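Local coordinates for general odorant-binding protein 28a (Drosophila melanogaster, PDB 6QQ4) that probably binds and carries small hydrophobic odorants such as floral odours or pheromones, as secreted insect odorant-binding proteins do, at residues 39-50 / 98-106; 61-70 / 81-92. All blocks are in the same frame, centred on the assembly; numbering follows the deposited sequence. Where two conformers were deposited one is given.

Overall arrangement
From the N terminus the chain runs through helices 2-20 and 24-31 into helix 39-52, the first half of contact 1. Its partner, the start of helix 100-117, comes 48 residues later, and the Cys43-Cys101 disulfide closes that loop covalently. Contact 2 is nested inside it: segment 61-70, leading into helix 66-74, meets helix 78-91 across a short turn. The two contacts lie on opposite sides of the chain's centre, about 18 Å apart between their centres, and do not touch. Helix 100-117 links them, since it enters through contact 1 and further on is joined to helix 78-91 by the Cys91-Cys110 disulfide, completing an all-helical PBP/GOBP fold.

Contact 1: 39-50 / 98-106; sequences YAGKCLRACVMK and DDHCEAAEA
Cys43 and Cys101 are joined through their SG atoms at 2.0 Å, a disulfide with a chi3 of 102° that pins helix 39-52 to the start of helix 100-117. It is one of the three disulfides of this PBP/GOBP fold. The two helical segments cross at 79°, and their tight spot lies one turn on: Ala104 CB presses against Ala46 CA at 3.5 Å, with Met49 SD resting on the same methyl group.

On the buried flank Glu105 bends at chi2 (59°), which brings its carboxylate back beside Arg45. The salt bridge from Arg45 NH1 to Glu105 OE1 is weak at 3.4 Å. Each group has a stronger partner in the preceding loop, Gln34 O for the arginine and Ala36 N for the glutamate.

The solvent side is looser and polar. Tyr39 OH donates to the syn lone pair of Asp99 OD2 at 2.6 Å, in the plane of the phenol ring, while Asp99 OD1 caps the N-terminal end of helix 100-117 by accepting from Glu102 N. A water appears to bridge Lys42 NZ and Glu102 OE2, though Glu102 has a second conformer and the link is doubtful. Extended Lys50 reaches His100 edge-on, NZ to ND1 2.9 Å. That bond uses ND1 as an acceptor, which suggests that this nitrogen carries no proton and that His100 is probably neutral, with Lys50 as the charged partner.

Contact 2: 61-70 / 81-92; sequences LDTEAGHEKA and LKIALEIGDTCA
Ala70 and Leu81 meet where helix 66-74 and the next helix, 78-91, come together nearly at right angles, a corner between two successive helices of the all-helical PBP/GOBP fold. The segment axes cross at 98° and approach to 9.6 Å, and no hydrogen bond spans the contact, so apolar groups carry it.

Leu81 can be followed outward. Its CB leaves the backbone toward helix 66-74, and CG stands anti to the backbone N (chi1 -153°), beside the carbonyl carbon. There the chain forks and the branches straddle one turn of the opposing helix. Leu81 CD1 lies 3.6 Å from Ala70 C and nearly as close to Ala70 CB. CD2 goes to His67, approaching the imidazole obliquely at 3.8 Å from ND1. Ala70 CB also touches Ala84 CB at 3.9 Å, and Thr74, farther along the same helix, lies against both Leu81 and Ala84.

Next along helix 78-91, Leu85 sends CD2 over the backbone of Gly66, near its CA. Before helix 66-74 begins, the irregular chain keeps following helix 78-91. Asp62 OD1 accepts from Glu64 N in an Asx turn, and Lys69 NZ folds back to donate to Glu64 O at 2.6 Å, tying the loop to the first turn of the helix. A bound pentaethylene glycol, probably from the crystallisation liquor, lies near Gly88; such molecules often mark pockets.

At the far end Leu61 faces the C-terminal part of segment 81-92, close to where Cys91 is bonded to Cys110. Its backbone N is hydrogen-bonded to Tyr107 OH of helix 100-117, and Leu61 CD2 sits 3.7 Å from Ala92 CB, whose methyl also meets Thr63 CG2 at 4.0 Å.

Contact 1: 39-50 / 98-106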
ATOM      1  N   TYR A  39     -13.123   2.156   8.228  1.00 26.65           N
ATOM      2  CA  TYR A  39     -12.483   3.439   7.909  1.00 24.83           C
ATOM      3  C   TYR A  39     -11.110   3.552   8.563  1.00 26.40           C
ATOM      4  O   TYR A  39     -10.160   4.057   7.962  1.00 28.06           O
ATOM      5  CB  TYR A  39     -13.379   4.596   8.352  1.00 23.50           C
ATOM      6  CG  TYR A  39     -12.873   5.965   7.989  1.00 22.90           C
ATOM      7  CD1 TYR A  39     -12.930   6.426   6.677  1.00 25.78           C
ATOM      8  CD2 TYR A  39     -12.338   6.796   8.954  1.00 24.45           C
ATOM      9  CE1 TYR A  39     -12.457   7.670   6.343  1.00 20.47           C
ATOM     10  CE2 TYR A  39     -11.877   8.042   8.640  1.00 28.54           C
ATOM     11  CZ  TYR A  39     -11.923   8.475   7.342  1.00 29.75           C
ATOM     12  OH  TYR A  39     -11.440   9.733   7.068  1.00 25.14           O
ATOM     13  N   ALA A  40     -11.021   3.094   9.809  1.00 29.19           N
ATOM     14  CA  ALA A  40      -9.756   3.078  10.533  1.00 28.16           C
ATOM     15  C   ALA A  40      -8.708   2.253   9.786  1.00 26.07           C
ATOM     16  O   ALA A  40      -7.534   2.610   9.752  1.00 25.73           O
ATOM     17  CB  ALA A  40      -9.964   2.527  11.939  1.00 27.99           C
ATOM     18  N   GLY A  41      -9.137   1.136   9.202  1.00 24.40           N
ATOM     19  CA  GLY A  41      -8.256   0.313   8.398  1.00 26.66           C
ATOM     20  C   GLY A  41      -7.794   1.047   7.147  1.00 24.85           C
ATOM     21  O   GLY A  41      -6.662   0.889   6.708  1.00 25.30           O
ATOM     22  N   LYS A  42      -8.675   1.845   6.556  1.00 23.20           N
ATOM     23  CA  LYS A  42      -8.264   2.725   5.454  1.00 25.82           C
ATOM     24  C   LYS A  42      -7.242   3.758   5.935  1.00 26.75           C
ATOM     25  O   LYS A  42      -6.267   4.090   5.228  1.00 27.37           O
ATOM     26  CB  LYS A  42      -9.462   3.455   4.859  1.00 27.49           C
ATOM     27  CG  LYS A  42     -10.512   2.552   4.222  1.00 24.23           C
ATOM     28  CD  LYS A  42     -11.632   3.402   3.626  1.00 21.62           C
ATOM     29  CE  LYS A  42     -12.720   2.529   3.054  1.00 30.43           C
ATOM     30  NZ  LYS A  42     -13.852   3.381   2.554  1.00 35.91           N
ATOM     31  N   CYS A  43      -7.476   4.292   7.132  1.00 23.27           N
ATOM     32  CA  CYS A  43      -6.542   5.268   7.670  1.00 25.33           C
ATOM     33  C   CYS A  43      -5.240   4.552   8.084  1.00 26.34           C
ATOM     34  O   CYS A  43      -4.163   5.127   7.997  1.00 26.88           O
ATOM     35  CB  CYS A  43      -7.154   6.032   8.848  1.00 28.00           C
ATOM     36  SG  CYS A  43      -8.446   7.221   8.400  1.00 26.23           S
ATOM     37  N   LEU A  44      -5.339   3.304   8.536  1.00 26.16           N
ATOM     38  CA  LEU A  44      -4.131   2.540   8.850  1.00 27.18           C
ATOM     39  C   LEU A  44      -3.283   2.463   7.580  1.00 29.74           C
ATOM     40  O   LEU A  44      -2.102   2.785   7.566  1.00 27.41           O
ATOM     41  CB  LEU A  44      -4.470   1.143   9.373  1.00 30.04           C
ATOM     42  CG  LEU A  44      -3.301   0.176   9.610  1.00 34.45           C
ATOM     43  CD1 LEU A  44      -2.341   0.726  10.662  1.00 29.15           C
ATOM     44  CD2 LEU A  44      -3.806  -1.198  10.012  1.00 31.58           C
ATOM     45  N   ARG A  45      -3.921   2.081   6.493  1.00 29.45           N
ATOM     46  CA  ARG A  45      -3.232   1.979   5.222  1.00 32.09           C
ATOM     47  C   ARG A  45      -2.627   3.293   4.751  1.00 30.95           C
ATOM     48  O   ARG A  45      -1.522   3.291   4.207  1.00 30.12           O
ATOM     49  CB  ARG A  45      -4.186   1.413   4.179  1.00 27.45           C
ATOM     50  CG  ARG A  45      -4.437  -0.057   4.472  1.00 33.43           C
ATOM     51  CD  ARG A  45      -5.690  -0.589   3.828  1.00 33.67           C
ATOM     52  NE  ARG A  45      -6.077  -1.861   4.435  1.00 33.41           N
ATOM     53  CZ  ARG A  45      -6.474  -2.925   3.742  1.00 37.29           C
ATOM     54  NH1 ARG A  45      -6.538  -2.859   2.408  1.00 32.25           N
ATOM     55  NH2 ARG A  45      -6.799  -4.045   4.380  1.00 26.27           N
ATOM     56  N   ALA A  46      -3.311   4.410   4.981  1.00 27.96           N
ATOM     57  CA  ALA A  46      -2.746   5.725   4.635  1.00 28.07           C
ATOM     58  C   ALA A  46      -1.461   5.986   5.410  1.00 32.77           C
ATOM     59  O   ALA A  46      -0.494   6.501   4.868  1.00 28.01           O
ATOM     60  CB  ALA A  46      -3.745   6.837   4.911  1.00 23.56           C
ATOM     61  N   CYS A  47      -1.479   5.622   6.685  1.00 27.91           N
ATOM     62  CA  CYS A  47      -0.351   5.854   7.579  1.00 34.30           C
ATOM     63  C   CYS A  47       0.869   5.032   7.146  1.00 36.02           C
ATOM     64  O   CYS A  47       2.001   5.513   7.170  1.00 32.67           O
ATOM     65  CB  CYS A  47      -0.744   5.520   9.019  1.00 29.56           C
ATOM     66  SG  CYS A  47       0.573   5.780  10.271  1.00 42.10           S
ATOM     67  N   VAL A  48       0.636   3.796   6.740  1.00 30.89           N
ATOM     68  CA  VAL A  48       1.709   2.975   6.203  1.00 34.53           C
ATOM     69  C   VAL A  48       2.250   3.527   4.876  1.00 35.62           C
ATOM     70  O   VAL A  48       3.461   3.658   4.700  1.00 40.57           O
ATOM     71  CB  VAL A  48       1.243   1.526   5.999  1.00 36.32           C
ATOM     72  CG1 VAL A  48       2.287   0.739   5.232  1.00 36.45           C
ATOM     73  CG2 VAL A  48       0.963   0.884   7.353  1.00 36.12           C
ATOM     74  N   MET A  49       1.357   3.840   3.947  1.00 29.65           N
ATOM     75  CA  MET A  49       1.774   4.340   2.643  1.00 35.81           C
ATOM     76  C   MET A  49       2.575   5.634   2.775  1.00 37.96           C
ATOM     77  O   MET A  49       3.571   5.836   2.076  1.00 41.76           O
ATOM     78  CB  MET A  49       0.565   4.548   1.739  1.00 32.33           C
ATOM     79  CG  MET A  49      -0.047   3.262   1.195  1.00 32.97           C
ATOM     80  SD  MET A  49      -1.410   3.624   0.074  1.00 35.88           S
ATOM     81  CE  MET A  49      -2.059   1.979  -0.239  1.00 42.80           C
ATOM     82  N   LYS A  50       2.138   6.505   3.676  1.00 38.06           N
ATOM     83  CA  LYS A  50       2.833   7.758   3.927  1.00 39.94           C
ATOM     84  C   LYS A  50       4.219   7.498   4.519  1.00 43.41           C
ATOM     85  O   LYS A  50       5.171   8.226   4.240  1.00 43.48           O
ATOM     86  CB  LYS A  50       2.005   8.656   4.858  1.00 37.74           C
ATOM     87  CG  LYS A  50       0.857   9.335   4.136  1.00 34.63           C
ATOM     88  CD  LYS A  50       0.143  10.331   5.010  1.00 38.49           C
ATOM     89  CE  LYS A  50      -0.861  11.115   4.184  1.00 37.41           C
ATOM     90  NZ  LYS A  50      -1.624  12.051   5.041  1.00 42.46           N
ATOM     91  N   ASP A  98     -10.418  13.469  -1.717  1.00 33.11           N
ATOM     92  CA  ASP A  98      -9.530  14.387  -1.004  1.00 29.76           C
ATOM     93  C   ASP A  98      -9.160  13.836   0.373  1.00 31.11           C
ATOM     94  O   ASP A  98      -8.104  14.147   0.920  1.00 29.83           O
ATOM     95  CB  ASP A  98     -10.192  15.758  -0.857  1.00 32.74           C
ATOM     96  CG  ASP A  98     -10.418  16.451  -2.199  1.00 44.03           C
ATOM     97  OD1 ASP A  98      -9.582  16.292  -3.122  1.00 38.33           O
ATOM     98  OD2 ASP A  98     -11.436  17.164  -2.316  1.00 51.60           O
ATOM     99  N   ASP A  99     -10.048  13.027   0.932  1.00 25.85           N
ATOM    100  CA  ASP A  99      -9.783  12.316   2.181  1.00 27.93           C
ATOM    101  C   ASP A  99      -8.627  11.322   1.979  1.00 27.47           C
ATOM    102  O   ASP A  99      -8.734  10.410   1.165  1.00 28.02           O
ATOM    103  CB  ASP A  99     -11.055  11.597   2.647  1.00 24.95           C
ATOM    104  CG  ASP A  99     -10.882  10.876   3.983  1.00 25.55           C
ATOM    105  OD1 ASP A  99      -9.909  10.127   4.157  1.00 29.52           O
ATOM    106  OD2 ASP A  99     -11.733  11.045   4.864  1.00 27.81           O
ATOM    107  N   HIS A 100      -7.536  11.499   2.721  1.00 23.76           N
ATOM    108  CA  HIS A 100      -6.311  10.719   2.496  1.00 24.63           C
ATOM    109  C   HIS A 100      -6.475   9.238   2.865  1.00 26.07           C
ATOM    110  O   HIS A 100      -5.842   8.352   2.278  1.00 28.98           O
ATOM    111  CB  HIS A 100      -5.146  11.326   3.289  1.00 27.64           C
ATOM    112  CG  HIS A 100      -4.715  12.678   2.797  1.00 31.60           C
ATOM    113  ND1 HIS A 100      -3.575  13.307   3.253  1.00 32.27           N
ATOM    114  CD2 HIS A 100      -5.262  13.513   1.880  1.00 34.76           C
ATOM    115  CE1 HIS A 100      -3.443  14.475   2.645  1.00 33.61           C
ATOM    116  NE2 HIS A 100      -4.458  14.628   1.813  1.00 31.74           N
ATOM    117  N   CYS A 101      -7.325   8.975   3.842  1.00 24.95           N
ATOM    118  CA  CYS A 101      -7.588   7.607   4.237  1.00 24.03           C
ATOM    119  C   CYS A 101      -8.282   6.887   3.095  1.00 27.92           C
ATOM    120  O   CYS A 101      -7.858   5.803   2.694  1.00 25.16           O
ATOM    121  CB  CYS A 101      -8.426   7.567   5.516  1.00 25.76           C
ATOM    122  SG  CYS A 101      -7.615   8.351   6.909  1.00 27.21           S
ATOM    123  N   GLU A 102      -9.336   7.511   2.565  1.00 26.41           N
ATOM    124  CA  GLU A 102     -10.057   6.945   1.434  0.55 28.05           C
ATOM    125  C   GLU A 102      -9.187   6.941   0.156  1.00 30.57           C
ATOM    126  O   GLU A 102      -9.325   6.053  -0.687  1.00 29.58           O
ATOM    127  CB  GLU A 102     -11.374   7.706   1.216  0.55 28.45           C
ATOM    128  CG  GLU A 102     -12.401   7.422   2.319  0.55 29.08           C
ATOM    129  CD  GLU A 102     -13.643   8.311   2.277  0.55 31.08           C
ATOM    130  OE1 GLU A 102     -13.639   9.361   1.607  0.55 28.62           O
ATOM    131  OE2 GLU A 102     -14.644   7.940   2.923  0.55 32.27           O
ATOM    132  N   ALA A 103      -8.292   7.910   0.024  1.00 27.70           N
ATOM    133  CA  ALA A 103      -7.399   7.929  -1.139  1.00 31.18           C
ATOM    134  C   ALA A 103      -6.415   6.759  -1.093  1.00 26.93           C
ATOM    135  O   ALA A 103      -6.131   6.150  -2.133  1.00 27.92           O
ATOM    136  CB  ALA A 103      -6.658   9.229  -1.221  1.00 28.16           C
ATOM    137  N   ALA A 104      -5.901   6.452   0.099  1.00 26.94           N
ATOM    138  CA  ALA A 104      -4.983   5.320   0.274  1.00 25.99           C
ATOM    139  C   ALA A 104      -5.651   4.016  -0.136  1.00 25.15           C
ATOM    140  O   ALA A 104      -5.037   3.174  -0.795  1.00 24.65           O
ATOM    141  CB  ALA A 104      -4.499   5.229   1.691  1.00 23.53           C
ATOM    142  N   GLU A 105      -6.922   3.863   0.208  1.00 29.07           N
ATOM    143  CA  GLU A 105      -7.634   2.638  -0.126  1.00 25.17           C
ATOM    144  C   GLU A 105      -8.007   2.538  -1.609  1.00 26.78           C
ATOM    145  O   GLU A 105      -8.059   1.442  -2.172  1.00 26.51           O
ATOM    146  CB  GLU A 105      -8.892   2.516   0.735  1.00 30.90           C
ATOM    147  CG  GLU A 105      -9.625   1.216   0.584  1.00 27.74           C
ATOM    148  CD  GLU A 105      -8.764   0.002   0.931  1.00 32.91           C
ATOM    149  OE1 GLU A 105      -7.676   0.179   1.506  1.00 31.18           O
ATOM    150  OE2 GLU A 105      -9.192  -1.141   0.655  1.00 33.12           O
ATOM    151  N   ALA A 106      -8.282   3.670  -2.243  1.00 22.59           N
ATOM    152  CA  ALA A 106      -8.554   3.647  -3.671  1.00 28.15           C
ATOM    153  C   ALA A 106      -7.269   3.269  -4.423  1.00 27.39           C
ATOM    154  O   ALA A 106      -7.315   2.519  -5.381  1.00 27.30           O
ATOM    155  CB  ALA A 106      -9.091   4.973  -4.142  1.00 28.38           C
TER
HETATM  156  O   HOH W   1     -15.281   5.285   3.403  1.00 38.25           O

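Contact 2: 61-70 / 81-92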
ATOM      1  N   LEU A  61      -0.457   9.721  -4.989  1.00 36.94           N
ATOM      2  CA  LEU A  61       0.607   8.735  -5.148  1.00 38.76           C
ATOM      3  C   LEU A  61       1.885   9.429  -5.632  1.00 40.34           C
ATOM      4  O   LEU A  61       1.835  10.288  -6.516  1.00 41.49           O
ATOM      5  CB  LEU A  61       0.192   7.635  -6.135  1.00 37.97           C
ATOM      6  CG  LEU A  61       0.729   6.234  -5.849  1.00 36.94           C
ATOM      7  CD1 LEU A  61      -0.019   5.615  -4.670  1.00 41.97           C
ATOM      8  CD2 LEU A  61       0.631   5.357  -7.084  1.00 42.53           C
ATOM      9  N   ASP A  62       3.011   9.060  -5.033  1.00 41.52           N
ATOM     10  CA  ASP A  62       4.314   9.609  -5.389  1.00 46.17           C
ATOM     11  C   ASP A  62       5.230   8.493  -5.884  1.00 47.15           C
ATOM     12  O   ASP A  62       5.764   7.725  -5.087  1.00 41.81           O
ATOM     13  CB  ASP A  62       4.939  10.312  -4.186  1.00 46.83           C
ATOM     14  CG  ASP A  62       6.118  11.200  -4.562  1.00 51.07           C
ATOM     15  OD1 ASP A  62       6.889  10.834  -5.477  1.00 48.54           O
ATOM     16  OD2 ASP A  62       6.271  12.268  -3.928  1.00 50.99           O
ATOM     17  N   THR A  63       5.420   8.420  -7.200  1.00 49.87           N
ATOM     18  CA  THR A  63       6.141   7.303  -7.799  1.00 52.60           C
ATOM     19  C   THR A  63       7.639   7.535  -7.969  1.00 54.86           C
ATOM     20  O   THR A  63       8.353   6.622  -8.392  1.00 55.90           O
ATOM     21  CB  THR A  63       5.568   6.951  -9.165  1.00 49.39           C
ATOM     22  OG1 THR A  63       5.492   8.141  -9.960  1.00 51.23           O
ATOM     23  CG2 THR A  63       4.169   6.330  -9.014  1.00 42.13           C
ATOM     24  N   GLU A  64       8.115   8.735  -7.645  1.00 53.95           N
ATOM     25  CA  GLU A  64       9.554   9.017  -7.652  1.00 51.81           C
ATOM     26  C   GLU A  64      10.279   8.099  -6.666  1.00 56.97           C
ATOM     27  O   GLU A  64       9.651   7.535  -5.773  1.00 54.07           O
ATOM     28  CB  GLU A  64       9.828  10.485  -7.308  1.00 52.89           C
ATOM     29  N   ALA A  65      11.597   7.968  -6.823  1.00 63.33           N
ATOM     30  CA  ALA A  65      12.388   6.999  -6.055  1.00 63.43           C
ATOM     31  C   ALA A  65      11.781   5.603  -6.202  1.00 63.94           C
ATOM     32  O   ALA A  65      11.486   4.928  -5.210  1.00 57.23           O
ATOM     33  CB  ALA A  65      12.477   7.401  -4.578  1.00 58.23           C
ATOM     34  N   GLY A  66      11.603   5.195  -7.456  1.00 61.79           N
ATOM     35  CA  GLY A  66      10.932   3.954  -7.802  1.00 62.45           C
ATOM     36  C   GLY A  66      11.296   2.737  -6.976  1.00 62.24           C
ATOM     37  O   GLY A  66      10.456   2.221  -6.237  1.00 60.97           O
ATOM     38  N   HIS A  67      12.545   2.290  -7.090  1.00 62.77           N
ATOM     39  CA  HIS A  67      12.996   1.057  -6.449  1.00 59.88           C
ATOM     40  C   HIS A  67      12.731   1.016  -4.953  1.00 58.38           C
ATOM     41  O   HIS A  67      12.195   0.031  -4.443  1.00 57.70           O
ATOM     42  CB  HIS A  67      14.492   0.835  -6.682  1.00 60.87           C
ATOM     43  CG  HIS A  67      15.091  -0.172  -5.748  1.00 63.13           C
ATOM     44  ND1 HIS A  67      15.094  -1.523  -6.015  1.00 64.63           N
ATOM     45  CD2 HIS A  67      15.692  -0.025  -4.541  1.00 62.91           C
ATOM     46  CE1 HIS A  67      15.671  -2.167  -5.013  1.00 68.71           C
ATOM     47  NE2 HIS A  67      16.041  -1.280  -4.107  1.00 66.24           N
ATOM     48  N   GLU A  68      13.135   2.076  -4.257  1.00 61.75           N
ATOM     49  CA  GLU A  68      12.989   2.154  -2.809  1.00 57.69           C
ATOM     50  C   GLU A  68      11.530   1.963  -2.414  1.00 55.47           C
ATOM     51  O   GLU A  68      11.249   1.362  -1.385  1.00 54.78           O
ATOM     52  CB  GLU A  68      13.524   3.488  -2.281  1.00 51.57           C
ATOM     53  N   LYS A  69      10.615   2.449  -3.253  1.00 52.77           N
ATOM     54  CA  LYS A  69       9.173   2.322  -3.013  1.00 55.22           C
ATOM     55  C   LYS A  69       8.635   0.922  -3.329  1.00 55.87           C
ATOM     56  O   LYS A  69       8.086   0.234  -2.460  1.00 50.52           O
ATOM     57  CB  LYS A  69       8.402   3.358  -3.840  1.00 54.01           C
ATOM     58  CG  LYS A  69       8.153   4.698  -3.153  1.00 46.47           C
ATOM     59  CD  LYS A  69       9.423   5.507  -2.983  1.00 53.05           C
ATOM     60  CE  LYS A  69       9.118   6.953  -2.598  1.00 53.03           C
ATOM     61  NZ  LYS A  69       8.278   7.656  -3.609  1.00 49.46           N
ATOM     62  N   ALA A  70       8.787   0.508  -4.583  1.00 54.67           N
ATOM     63  CA  ALA A  70       8.251  -0.769  -5.048  1.00 58.28           C
ATOM     64  C   ALA A  70       8.827  -1.973  -4.286  1.00 58.73           C
ATOM     65  O   ALA A  70       8.118  -2.963  -4.053  1.00 54.33           O
ATOM     66  CB  ALA A  70       8.496  -0.926  -6.551  1.00 54.59           C
ATOM     67  N   LEU A  81       9.609  -7.003  -9.200  1.00 36.62           N
ATOM     68  CA  LEU A  81       9.880  -5.601  -8.944  1.00 41.67           C
ATOM     69  C   LEU A  81       9.489  -4.770 -10.136  1.00 38.71           C
ATOM     70  O   LEU A  81       8.909  -3.703  -9.985  1.00 42.85           O
ATOM     71  CB  LEU A  81      11.356  -5.393  -8.620  1.00 42.23           C
ATOM     72  CG  LEU A  81      11.797  -4.221  -7.757  1.00 44.57           C
ATOM     73  CD1 LEU A  81      10.741  -3.878  -6.740  1.00 52.98           C
ATOM     74  CD2 LEU A  81      13.092  -4.611  -7.062  1.00 51.08           C
ATOM     75  N   LYS A  82       9.798  -5.273 -11.328  1.00 37.36           N
ATOM     76  CA  LYS A  82       9.476  -4.554 -12.546  1.00 38.63           C
ATOM     77  C   LYS A  82       7.972  -4.339 -12.643  1.00 39.36           C
ATOM     78  O   LYS A  82       7.524  -3.260 -12.995  1.00 41.24           O
ATOM     79  CB  LYS A  82       9.986  -5.304 -13.781  1.00 37.11           C
ATOM     80  CG  LYS A  82       9.608  -4.646 -15.111  1.00 46.35           C
ATOM     81  CD  LYS A  82       9.989  -5.517 -16.312  1.00 49.46           C
ATOM     82  CE  LYS A  82       9.323  -6.899 -16.253  1.00 57.31           C
ATOM     83  NZ  LYS A  82       7.823  -6.857 -16.137  1.00 53.48           N
ATOM     84  N   ILE A  83       7.199  -5.373 -12.323  1.00 37.58           N
ATOM     85  CA  ILE A  83       5.743  -5.297 -12.420  1.00 38.93           C
ATOM     86  C   ILE A  83       5.149  -4.247 -11.475  1.00 34.11           C
ATOM     87  O   ILE A  83       4.280  -3.466 -11.867  1.00 38.53           O
ATOM     88  CB  ILE A  83       5.109  -6.653 -12.120  1.00 37.47           C
ATOM     89  CG1 ILE A  83       5.546  -7.682 -13.166  1.00 38.85           C
ATOM     90  CG2 ILE A  83       3.587  -6.531 -12.063  1.00 38.20           C
ATOM     91  CD1 ILE A  83       4.958  -9.053 -12.946  1.00 41.91           C
ATOM     92  N   ALA A  84       5.621  -4.238 -10.236  1.00 37.63           N
ATOM     93  CA  ALA A  84       5.189  -3.249  -9.251  1.00 40.06           C
ATOM     94  C   ALA A  84       5.425  -1.839  -9.767  1.00 46.23           C
ATOM     95  O   ALA A  84       4.561  -0.963  -9.649  1.00 43.60           O
ATOM     96  CB  ALA A  84       5.913  -3.456  -7.942  1.00 48.43           C
ATOM     97  N   LEU A  85       6.604  -1.624 -10.343  1.00 44.50           N
ATOM     98  CA  LEU A  85       6.918  -0.343 -10.949  1.00 40.90           C
ATOM     99  C   LEU A  85       5.847   0.042 -11.951  1.00 43.80           C
ATOM    100  O   LEU A  85       5.390   1.179 -11.971  1.00 41.04           O
ATOM    101  CB  LEU A  85       8.286  -0.387 -11.622  1.00 48.01           C
ATOM    102  CG  LEU A  85       9.468  -0.179 -10.675  1.00 48.07           C
ATOM    103  CD1 LEU A  85      10.768  -0.620 -11.328  1.00 52.00           C
ATOM    104  CD2 LEU A  85       9.531   1.287 -10.255  1.00 53.45           C
ATOM    105  N   GLU A  86       5.425  -0.922 -12.764  1.00 42.32           N
ATOM    106  CA  GLU A  86       4.405  -0.654 -13.764  1.00 43.82           C
ATOM    107  C   GLU A  86       3.051  -0.412 -13.106  1.00 40.62           C
ATOM    108  O   GLU A  86       2.260   0.390 -13.591  1.00 42.54           O
ATOM    109  CB  GLU A  86       4.324  -1.804 -14.761  1.00 41.50           C
ATOM    110  CG  GLU A  86       5.604  -1.958 -15.566  1.00 50.69           C
ATOM    111  CD  GLU A  86       5.659  -3.246 -16.364  1.00 57.41           C
ATOM    112  OE1 GLU A  86       4.602  -3.700 -16.856  1.00 63.65           O
ATOM    113  OE2 GLU A  86       6.768  -3.806 -16.494  1.00 60.66           O
ATOM    114  N   ILE A  87       2.799  -1.107 -12.001  1.00 43.03           N
ATOM    115  CA  ILE A  87       1.562  -0.932 -11.243  1.00 35.86           C
ATOM    116  C   ILE A  87       1.491   0.478 -10.661  1.00 37.62           C
ATOM    117  O   ILE A  87       0.437   1.120 -10.702  1.00 35.24           O
ATOM    118  CB  ILE A  87       1.449  -2.000 -10.139  1.00 36.25           C
ATOM    119  CG1 ILE A  87       1.202  -3.372 -10.789  1.00 32.98           C
ATOM    120  CG2 ILE A  87       0.354  -1.626  -9.113  1.00 37.90           C
ATOM    121  CD1 ILE A  87       1.213  -4.534  -9.826  1.00 36.40           C
ATOM    122  N   GLY A  88       2.620   0.970 -10.157  1.00 38.36           N
ATOM    123  CA  GLY A  88       2.716   2.346  -9.701  1.00 40.93           C
ATOM    124  C   GLY A  88       2.325   3.358 -10.768  1.00 46.00           C
ATOM    125  O   GLY A  88       1.546   4.280 -10.517  1.00 43.49           O
ATOM    126  N   ASP A  89       2.862   3.194 -11.970  1.00 42.40           N
ATOM    127  CA  ASP A  89       2.553   4.123 -13.056  1.00 47.81           C
ATOM    128  C   ASP A  89       1.085   4.039 -13.475  1.00 44.06           C
ATOM    129  O   ASP A  89       0.449   5.054 -13.788  1.00 41.61           O
ATOM    130  CB  ASP A  89       3.464   3.867 -14.262  1.00 45.99           C
ATOM    131  CG  ASP A  89       4.843   4.460 -14.080  0.34 45.92           C
ATOM    132  OD1 ASP A  89       5.008   5.297 -13.168  0.69 48.48           O
ATOM    133  OD2 ASP A  89       5.758   4.101 -14.850  0.58 48.68           O
ATOM    134  N   THR A  90       0.545   2.826 -13.475  1.00 41.36           N
ATOM    135  CA  THR A  90      -0.869   2.636 -13.748  1.00 41.48           C
ATOM    136  C   THR A  90      -1.741   3.325 -12.690  1.00 39.26           C
ATOM    137  O   THR A  90      -2.622   4.116 -13.020  1.00 45.14           O
ATOM    138  CB  THR A  90      -1.234   1.145 -13.807  1.00 39.19           C
ATOM    139  OG1 THR A  90      -0.717   0.578 -15.015  1.00 42.25           O
ATOM    140  CG2 THR A  90      -2.735   0.969 -13.781  1.00 38.38           C
ATOM    141  N   CYS A  91      -1.478   3.038 -11.424  1.00 37.91           N
ATOM    142  CA  CYS A  91      -2.397   3.427 -10.363  1.00 41.10           C
ATOM    143  C   CYS A  91      -2.267   4.897  -9.969  1.00 43.26           C
ATOM    144  O   CYS A  91      -3.220   5.483  -9.464  1.00 41.41           O
ATOM    145  CB  CYS A  91      -2.200   2.516  -9.146  1.00 34.46           C
ATOM    146  SG  CYS A  91      -2.668   0.789  -9.486  1.00 35.85           S
ATOM    147  N   ALA A  92      -1.113   5.503 -10.240  1.00 43.55           N
ATOM    148  CA  ALA A  92      -0.927   6.934  -9.989  1.00 45.61           C
ATOM    149  C   ALA A  92      -1.865   7.780 -10.830  1.00 45.13           C
ATOM    150  O   ALA A  92      -2.012   8.975 -10.583  1.00 43.92           O
ATOM    151  CB  ALA A  92       0.519   7.352 -10.253  1.00 43.56           C
TER